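Local structure of tRNA-5-methyluridine(54) 2-sulfurtransferase (Pyrococcus horikoshii, 3VRH) at residues Tyr116-Val121 against Cys128-Leu133. The protein catalyses the ATP-dependent 2-thiolation of 5-methyluridine 54 in the T loop of tRNA, using a [4Fe-4S] cluster, and so stabilises tRNAs against heat. Numbering follows the deposited sequence.
Sequences YGIGEV and CSYCGL
Tyr-130 reaches from its helix into the turn at Gly-119, whose backbone N donates a hydrogen bond to Tyr-130 OH; at 2.7 Å the bond is short but bent, with 139° at the hydrogen. A water in the plane of the ring, at its edge, donates to Val-121 O at 2.8 Å; it also lies by the hydroxyl, but so close that this second link is doubtful. Two methyl groups meet the ring at one carbon: Ile-118 CD1 and Val-121 CG2 both lie 3.8 Å from Tyr-130 CE1, each approaching obliquely. Ile-118 CD1 also extends past the ring to the helix backbone, 3.5 Å from Cys-131 CA. A chi1 of -176° turns Cys-131 SG away from its backbone N, which sets it 3.9 Å from Ile-118 CG1. A phenylalanine in place of Tyr-130 would probably leave Gly-119 N without the acceptor that ties the turn to the helix.

The loop's shape rests on a type II beta turn, closed by Glu-120 N to Gly-117 O. Gly-119 has a positive phi of 88°, where a CB would jam against Ile-118 O. Glu-120 OE1 accepts from Gly-117 N at 2.9 Å, met from above the carboxylate plane, and forms a salt bridge with Lys-111.

Cys-128 and Cys-131 are [4Fe-4S] cluster ligands; here Cys-128 is instead disulfide-bonded to the third, Cys-220, close to Ile-118. The contact thus packs the loop after helix 110-114 against the start of helix 127-145, which carries two of the cluster's cysteine ligands, with Phe-289 of helix 285-290 touching both Tyr-130 and Val-121, and Leu-81, just beyond strand 73-80, touching Ile-118 and Cys-131.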
loop_
_atom_site.group_PDB
_atom_site.type_symbol
_atom_site.label_atom_id
_atom_site.label_comp_id
_atom_site.label_asym_id
_atom_site.label_seq_id
_atom_site.Cartn_x
_atom_site.Cartn_y
_atom_site.Cartn_z
ATOM N N TYR A 116 17.608 31.569 11.571
ATOM C CA TYR A 116 16.284 31.564 10.935
ATOM C C TYR A 116 15.359 30.497 11.497
ATOM O O TYR A 116 15.781 29.359 11.769
ATOM C CB TYR A 116 16.411 31.323 9.427
ATOM C CG TYR A 116 17.203 32.369 8.681
ATOM C CD1 TYR A 116 18.584 32.306 8.617
ATOM C CD2 TYR A 116 16.563 33.407 8.027
ATOM C CE1 TYR A 116 19.307 33.256 7.938
ATOM C CE2 TYR A 116 17.274 34.361 7.340
ATOM C CZ TYR A 116 18.648 34.284 7.295
ATOM O OH TYR A 116 19.364 35.245 6.610
ATOM N N GLY A 117 14.086 30.843 11.635
ATOM C CA GLY A 117 13.113 29.875 12.101
ATOM C C GLY A 117 12.569 29.056 10.946
ATOM O O GLY A 117 12.630 29.493 9.793
ATOM N N ILE A 118 12.060 27.863 11.251
ATOM C CA ILE A 118 11.382 27.044 10.254
ATOM C C ILE A 118 10.261 27.863 9.615
ATOM O O ILE A 118 9.434 28.453 10.319
ATOM C CB ILE A 118 10.815 25.760 10.880
ATOM C CG1 ILE A 118 11.958 24.845 11.359
ATOM C CG2 ILE A 118 9.926 25.035 9.880
ATOM C CD1 ILE A 118 12.892 24.371 10.227
ATOM N N GLY A 119 10.264 27.938 8.285
ATOM C CA GLY A 119 9.309 28.768 7.567
ATOM C C GLY A 119 9.761 30.204 7.360
ATOM O O GLY A 119 8.969 31.060 6.962
ATOM N N GLU A 120 11.034 30.479 7.626
ATOM C CA GLU A 120 11.578 31.807 7.390
ATOM C C GLU A 120 12.666 31.825 6.328
ATOM O O GLU A 120 13.092 32.895 5.897
ATOM C CB GLU A 120 12.089 32.443 8.693
ATOM C CG GLU A 120 10.998 32.644 9.722
ATOM C CD GLU A 120 11.487 33.313 10.992
ATOM O OE1 GLU A 120 12.720 33.343 11.235
ATOM O OE2 GLU A 120 10.621 33.810 11.748
ATOM N N VAL A 121 13.119 30.650 5.905
ATOM C CA VAL A 121 14.167 30.571 4.886
ATOM C C VAL A 121 13.608 30.892 3.490
ATOM O O VAL A 121 12.504 30.456 3.135
ATOM C CB VAL A 121 14.843 29.189 4.891
ATOM C CG1 VAL A 121 15.930 29.109 3.824
ATOM C CG2 VAL A 121 15.431 28.896 6.268
ATOM N N CYS A 128 8.186 22.216 6.504
ATOM C CA CYS A 128 8.256 20.978 7.263
ATOM C C CYS A 128 9.253 19.972 6.684
ATOM O O CYS A 128 9.723 19.079 7.397
ATOM C CB CYS A 128 6.858 20.376 7.442
ATOM S SG CYS A 128 5.771 21.494 8.391
ATOM N N SER A 129 9.594 20.129 5.409
ATOM C CA SER A 129 10.556 19.234 4.765
ATOM C C SER A 129 12.019 19.544 5.131
ATOM O O SER A 129 12.790 18.626 5.474
ATOM C CB SER A 129 10.389 19.250 3.243
ATOM O OG SER A 129 11.486 18.588 2.643
ATOM N N TYR A 130 12.421 20.816 5.040
ATOM C CA TYR A 130 13.737 21.162 5.559
ATOM C C TYR A 130 13.748 21.131 7.098
ATOM O O TYR A 130 14.801 20.978 7.704
ATOM C CB TYR A 130 14.309 22.466 4.974
ATOM C CG TYR A 130 13.620 23.782 5.313
ATOM C CD1 TYR A 130 13.960 24.503 6.455
ATOM C CD2 TYR A 130 12.686 24.334 4.450
ATOM C CE1 TYR A 130 13.363 25.722 6.735
ATOM C CE2 TYR A 130 12.084 25.537 4.719
ATOM C CZ TYR A 130 12.419 26.235 5.857
ATOM O OH TYR A 130 11.795 27.448 6.109
ATOM N N CYS A 131 12.567 21.230 7.709
ATOM C CA CYS A 131 12.435 21.029 9.148
ATOM C C CYS A 131 12.893 19.636 9.533
ATOM O O CYS A 131 13.668 19.476 10.482
ATOM C CB CYS A 131 10.993 21.247 9.622
ATOM S SG CYS A 131 10.796 21.131 11.441
ATOM N N GLY A 132 12.414 18.637 8.789
ATOM C CA GLY A 132 12.762 17.240 9.013
ATOM C C GLY A 132 14.254 16.968 8.881
ATOM O O GLY A 132 14.851 16.313 9.755
ATOM N N LEU A 133 14.851 17.467 7.793
ATOM C CA LEU A 133 16.298 17.395 7.579
ATOM C C LEU A 133 17.043 17.984 8.784
ATOM O O LEU A 133 17.900 17.335 9.388
ATOM C CB LEU A 133 16.688 18.169 6.308
ATOM C CG LEU A 133 18.164 18.543 6.044
ATOM C CD1 LEU A 133 19.035 17.305 5.777
ATOM C CD2 LEU A 133 18.333 19.589 4.910
HETATM O O HOH W 1 10.687 28.812 4.467
#